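Local coordinates for protein beta-1,3-1,4-glucanase (Caldicellulosiruptor sp. F32, PDB 5H4R) that hydrolyses mixed-linkage beta-1,3-1,4-glucans such as lichenan, as a glycoside hydrolase of family 5, at residues A23-I35 against V340-G354. The protein carries 1 engineered substitution. Sequence-based numbering, arbitrary orientation. Where two conformers were deposited one is given.
Sequences AKIPEIKIASRKI and VEFAAYYVRAARARG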
loop_
_atom_site.group_PDB
_atom_site.type_symbol
_atom_site.label_atom_id
_atom_site.label_comp_id
_atom_site.label_asym_id
_atom_site.label_seq_id
_atom_site.Cartn_x
_atom_site.Cartn_y
_atom_site.Cartn_z
ATOM N N ALA A 23 9.757 -16.023 20.666
ATOM C CA ALA A 23 9.774 -14.609 21.005
ATOM C C ALA A 23 8.631 -14.355 21.969
ATOM O O ALA A 23 7.709 -15.165 22.106
ATOM C CB ALA A 23 9.648 -13.722 19.766
ATOM N N LYS A 24 8.709 -13.232 22.659
ATOM C CA LYS A 24 7.706 -12.853 23.647
ATOM C C LYS A 24 6.964 -11.634 23.125
ATOM O O LYS A 24 7.577 -10.588 22.892
ATOM C CB LYS A 24 8.354 -12.554 25.001
ATOM C CG LYS A 24 7.369 -12.131 26.092
ATOM C CD LYS A 24 8.094 -11.651 27.336
ATOM C CE LYS A 24 7.163 -10.886 28.268
ATOM N NZ LYS A 24 7.893 -10.284 29.422
ATOM N N ILE A 25 5.658 -11.771 22.933
ATOM C CA ILE A 25 4.861 -10.634 22.468
ATOM C C ILE A 25 4.663 -9.673 23.637
ATOM O O ILE A 25 4.225 -10.106 24.710
ATOM C CB ILE A 25 3.523 -11.103 21.912
ATOM C CG1 ILE A 25 3.737 -12.039 20.715
ATOM C CG2 ILE A 25 2.682 -9.920 21.508
ATOM C CD1 ILE A 25 2.438 -12.765 20.253
ATOM N N PRO A 26 4.942 -8.385 23.471
ATOM C CA PRO A 26 4.856 -7.461 24.601
ATOM C C PRO A 26 3.421 -7.056 24.903
ATOM O O PRO A 26 2.541 -7.093 24.046
ATOM C CB PRO A 26 5.673 -6.251 24.131
ATOM C CG PRO A 26 5.488 -6.254 22.654
ATOM C CD PRO A 26 5.461 -7.713 22.258
ATOM N N GLU A 27 3.213 -6.651 26.153
ATOM C CA GLU A 27 1.968 -6.002 26.557
ATOM C C GLU A 27 2.093 -4.508 26.289
ATOM O O GLU A 27 2.815 -3.803 27.005
ATOM C CB GLU A 27 1.674 -6.283 28.029
ATOM C CG GLU A 27 1.145 -7.674 28.279
ATOM C CD GLU A 27 -0.238 -7.881 27.682
ATOM O OE1 GLU A 27 -1.009 -6.900 27.613
ATOM O OE2 GLU A 27 -0.550 -9.020 27.277
ATOM N N ILE A 28 1.383 -4.032 25.272
ATOM C CA ILE A 28 1.493 -2.649 24.804
ATOM C C ILE A 28 0.394 -1.842 25.477
ATOM O O ILE A 28 -0.784 -2.229 25.429
ATOM C CB ILE A 28 1.356 -2.552 23.272
ATOM C CG1 ILE A 28 2.342 -3.448 22.501
ATOM C CG2 ILE A 28 1.483 -1.078 22.816
ATOM C CD1 ILE A 28 3.699 -2.895 22.297
ATOM N N LYS A 29 0.771 -0.696 26.044
ATOM C CA LYS A 29 -0.144 0.223 26.711
ATOM C C LYS A 29 -0.116 1.548 25.961
ATOM O O LYS A 29 0.752 2.394 26.208
ATOM C CB LYS A 29 0.254 0.418 28.167
ATOM C CG LYS A 29 0.475 -0.886 28.926
ATOM C CD LYS A 29 -0.772 -1.769 28.924
ATOM C CE LYS A 29 -0.507 -3.090 29.649
ATOM N NZ LYS A 29 -1.676 -4.017 29.600
ATOM N N ILE A 30 -1.065 1.718 25.044
ATOM C CA ILE A 30 -1.299 2.976 24.346
ATOM C C ILE A 30 -2.788 3.288 24.453
ATOM O O ILE A 30 -3.624 2.495 24.001
ATOM C CB ILE A 30 -0.881 2.916 22.870
ATOM C CG1 ILE A 30 0.614 2.581 22.732
ATOM C CG2 ILE A 30 -1.194 4.255 22.194
ATOM C CD1 ILE A 30 1.058 2.331 21.323
ATOM N N ALA A 31 -3.120 4.439 25.035
ATOM C CA ALA A 31 -4.514 4.832 25.168
ATOM C C ALA A 31 -5.138 5.135 23.808
ATOM O O ALA A 31 -4.506 5.730 22.933
ATOM C CB ALA A 31 -4.619 6.058 26.079
ATOM N N SER A 32 -6.387 4.711 23.620
ATOM C CA SER A 32 -7.094 5.043 22.390
ATOM C C SER A 32 -7.415 6.536 22.359
ATOM O O SER A 32 -7.739 7.148 23.381
ATOM C CB SER A 32 -8.385 4.229 22.250
ATOM O OG SER A 32 -9.041 4.516 21.011
ATOM N N ARG A 33 -7.294 7.125 21.179
ATOM C CA ARG A 33 -7.725 8.484 20.942
ATOM C C ARG A 33 -9.217 8.497 20.611
ATOM O O ARG A 33 -9.827 7.460 20.326
ATOM C CB ARG A 33 -6.925 9.108 19.793
ATOM C CG ARG A 33 -5.394 9.147 19.999
ATOM C CD ARG A 33 -4.968 9.997 21.166
ATOM N NE ARG A 33 -4.973 11.412 20.833
ATOM C CZ ARG A 33 -4.074 11.967 20.023
ATOM N NH1 ARG A 33 -3.104 11.214 19.461
ATOM N NH2 ARG A 33 -4.161 13.256 19.764
ATOM N N LYS A 34 -9.808 9.683 20.643
ATOM C CA LYS A 34 -11.187 9.818 20.182
ATOM C C LYS A 34 -11.222 9.604 18.683
ATOM O O LYS A 34 -10.503 10.282 17.943
ATOM C CB LYS A 34 -11.746 11.190 20.542
ATOM C CG LYS A 34 -13.164 11.390 20.083
ATOM C CD LYS A 34 -14.131 10.489 20.862
ATOM C CE LYS A 34 -15.598 10.851 20.595
ATOM N NZ LYS A 34 -16.033 10.510 19.206
ATOM N N ILE A 35 -12.026 8.650 18.236
ATOM C CA ILE A 35 -12.190 8.340 16.821
ATOM C C ILE A 35 -13.606 8.745 16.423
ATOM O O ILE A 35 -14.580 8.258 17.029
ATOM C CB ILE A 35 -11.947 6.852 16.516
ATOM C CG1 ILE A 35 -10.650 6.330 17.177
ATOM C CG2 ILE A 35 -11.943 6.624 14.998
ATOM C CD1 ILE A 35 -9.436 7.134 16.869
ATOM N N VAL A 340 9.137 -8.603 16.402
ATOM C CA VAL A 340 7.888 -8.899 17.117
ATOM C C VAL A 340 7.421 -7.687 17.930
ATOM O O VAL A 340 6.248 -7.274 17.869
ATOM C CB VAL A 340 8.087 -10.144 18.001
ATOM C CG1 VAL A 340 6.970 -10.306 19.027
ATOM C CG2 VAL A 340 8.215 -11.405 17.154
ATOM N N GLU A 341 8.330 -7.080 18.696
ATOM C CA GLU A 341 7.946 -5.907 19.474
ATOM C C GLU A 341 7.538 -4.752 18.568
ATOM O O GLU A 341 6.531 -4.073 18.828
ATOM C CB GLU A 341 9.082 -5.491 20.401
ATOM C CG GLU A 341 9.323 -6.473 21.535
ATOM C CD GLU A 341 10.483 -6.091 22.463
ATOM O OE1 GLU A 341 10.713 -4.880 22.715
ATOM O OE2 GLU A 341 11.190 -7.019 22.936
ATOM N N PHE A 342 8.318 -4.509 17.504
ATOM C CA PHE A 342 7.983 -3.504 16.501
ATOM C C PHE A 342 6.577 -3.709 15.953
ATOM O O PHE A 342 5.796 -2.752 15.838
ATOM C CB PHE A 342 9.004 -3.570 15.359
ATOM C CG PHE A 342 8.606 -2.828 14.114
ATOM C CD1 PHE A 342 8.854 -1.480 13.967
ATOM C CD2 PHE A 342 8.010 -3.513 13.055
ATOM C CE1 PHE A 342 8.484 -0.813 12.795
ATOM C CE2 PHE A 342 7.647 -2.862 11.890
ATOM C CZ PHE A 342 7.886 -1.515 11.752
ATOM N N ALA A 343 6.261 -4.940 15.548
ATOM C CA ALA A 343 5.007 -5.167 14.843
ATOM C C ALA A 343 3.817 -4.961 15.758
ATOM O O ALA A 343 2.812 -4.347 15.355
ATOM C CB ALA A 343 4.976 -6.577 14.246
ATOM N N ALA A 344 3.914 -5.440 16.994
ATOM C CA ALA A 344 2.847 -5.213 17.951
ATOM C C ALA A 344 2.672 -3.724 18.207
ATOM O O ALA A 344 1.546 -3.217 18.247
ATOM C CB ALA A 344 3.153 -5.946 19.257
ATOM N N TYR A 345 3.777 -3.015 18.436
ATOM C CA TYR A 345 3.684 -1.601 18.770
ATOM C C TYR A 345 3.105 -0.805 17.613
ATOM O O TYR A 345 2.216 0.034 17.805
ATOM C CB TYR A 345 5.058 -1.051 19.163
ATOM C CG TYR A 345 4.974 0.381 19.627
ATOM C CD1 TYR A 345 4.722 0.672 20.960
ATOM C CD2 TYR A 345 5.139 1.430 18.744
ATOM C CE1 TYR A 345 4.628 1.983 21.403
ATOM C CE2 TYR A 345 5.054 2.765 19.185
ATOM C CZ TYR A 345 4.793 3.024 20.502
ATOM O OH TYR A 345 4.708 4.319 20.950
ATOM N N TYR A 346 3.610 -1.049 16.396
ATOM C CA TYR A 346 3.184 -0.296 15.229
ATOM C C TYR A 346 1.683 -0.459 15.009
ATOM O O TYR A 346 0.961 0.528 14.832
ATOM C CB TYR A 346 3.982 -0.763 14.024
ATOM C CG TYR A 346 3.891 0.096 12.797
ATOM C CD1 TYR A 346 2.732 0.122 12.023
ATOM C CD2 TYR A 346 4.981 0.818 12.355
ATOM C CE1 TYR A 346 2.666 0.886 10.864
ATOM C CE2 TYR A 346 4.914 1.597 11.199
ATOM C CZ TYR A 346 3.753 1.617 10.471
ATOM O OH TYR A 346 3.689 2.355 9.316
ATOM N N VAL A 347 1.190 -1.703 15.070
ATOM C CA VAL A 347 -0.235 -1.953 14.857
ATOM C C VAL A 347 -1.081 -1.321 15.972
ATOM O O VAL A 347 -2.128 -0.718 15.707
ATOM C CB VAL A 347 -0.492 -3.463 14.715
ATOM C CG1 VAL A 347 -1.998 -3.763 14.731
ATOM C CG2 VAL A 347 0.103 -3.950 13.433
ATOM N N ARG A 348 -0.660 -1.431 17.234
ATOM C CA ARG A 348 -1.456 -0.800 18.295
ATOM C C ARG A 348 -1.427 0.726 18.198
ATOM O O ARG A 348 -2.462 1.392 18.378
ATOM C CB ARG A 348 -0.957 -1.234 19.668
ATOM C CG ARG A 348 -1.684 -0.546 20.849
ATOM C CD ARG A 348 -3.181 -0.768 20.835
ATOM N NE ARG A 348 -3.864 0.189 21.706
ATOM C CZ ARG A 348 -5.144 0.548 21.576
ATOM N NH1 ARG A 348 -5.894 0.037 20.614
ATOM N NH2 ARG A 348 -5.677 1.440 22.406
ATOM N N ALA A 349 -0.249 1.300 17.952
ATOM C CA ALA A 349 -0.159 2.745 17.785
ATOM C C ALA A 349 -1.123 3.225 16.707
ATOM O O ALA A 349 -1.790 4.255 16.857
ATOM C CB ALA A 349 1.268 3.155 17.448
ATOM N N ALA A 350 -1.191 2.506 15.596
ATOM C CA ALA A 350 -2.105 2.878 14.525
ATOM C C ALA A 350 -3.558 2.720 14.962
ATOM O O ALA A 350 -4.391 3.623 14.768
ATOM C CB ALA A 350 -1.810 2.011 13.302
ATOM N N ARG A 351 -3.889 1.580 15.555
ATOM C CA ARG A 351 -5.278 1.326 15.909
ATOM C C ARG A 351 -5.765 2.318 16.942
ATOM O O ARG A 351 -6.926 2.733 16.913
ATOM C CB ARG A 351 -5.468 -0.102 16.439
ATOM C CG ARG A 351 -6.884 -0.391 16.976
ATOM C CD ARG A 351 -7.991 -0.199 15.904
ATOM N NE ARG A 351 -7.714 -1.119 14.814
ATOM C CZ ARG A 351 -7.711 -0.824 13.523
ATOM N NH1 ARG A 351 -8.071 0.384 13.074
ATOM N NH2 ARG A 351 -7.382 -1.781 12.666
ATOM N N ALA A 352 -4.898 2.697 17.881
ATOM C CA ALA A 352 -5.269 3.687 18.884
ATOM C C ALA A 352 -5.634 5.027 18.246
ATOM O O ALA A 352 -6.349 5.826 18.857
ATOM C CB ALA A 352 -4.115 3.893 19.872
ATOM N N ARG A 353 -5.133 5.287 17.044
ATOM C CA ARG A 353 -5.399 6.508 16.302
ATOM C C ARG A 353 -6.367 6.282 15.147
ATOM O O ARG A 353 -6.513 7.153 14.293
ATOM C CB ARG A 353 -4.081 7.082 15.795
ATOM C CG ARG A 353 -3.200 7.601 16.941
ATOM C CD ARG A 353 -1.795 7.744 16.456
ATOM N NE ARG A 353 -0.852 8.280 17.443
ATOM C CZ ARG A 353 -0.161 7.542 18.311
ATOM N NH1 ARG A 353 -0.314 6.227 18.368
ATOM N NH2 ARG A 353 0.690 8.119 19.143
ATOM N N GLY A 354 -7.022 5.133 15.106
ATOM C CA GLY A 354 -8.063 4.853 14.140
ATOM C C GLY A 354 -7.577 4.390 12.794
ATOM O O GLY A 354 -8.367 4.391 11.830
HETATM O O HOH W 1 -2.713 -0.620 24.367
HETATM O O HOH W 2 -9.099 2.880 18.613
#
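R348 reaches out from helix 336-352 to take hold of I30 in the extended segment 23-35 that lies along the helix. Its CB sits 4.0 Å from I28 CG2, and CG, placed anti to the backbone N (chi1 176°), comes closer still to that methyl while also approaching I30 CD1. The chain then bends at chi2 (58°), and the guanidinium arrives edge-on at the carbonyl of I30: NH2 donates to I30 O at 2.8 Å, nearly in line with the C=O, while NE adds a longer, more bent bond to the same oxygen. Two nitrogens thus hold one backbone atom in the guanidinium plane, and A352 CB lies over the centre of one face. A water bonded to I28 O and I30 N accepts a weak bond from NE as well.

I30 itself drops onto the helix. Its CD1 meets Y345 CE1 at 3.6 Å and packs near A349, and its CG2 touches A352 CB. Two residues earlier, I28 CD1 lies at the edge of the Y345 ring, whose hydroxyl is bonded to D305 on helix 298-316. Farther toward the N-terminus P26 CG rests on E341 CG, and A23 CB meets V340 CG2.

The helix is the one between the last two strands of the (beta/alpha)8 barrel, 322-327 and 356-361, and 23-35 covers part of its outer side before helix 39-47 begins.

At the C-terminal end a Schellman motif with G354 as C-prime ends the helix, and just there A352 O accepts from R33 N, 2.8 Å and almost straight (170°). Beyond it, I35 CD1 packs 3.6 Å from G354 N.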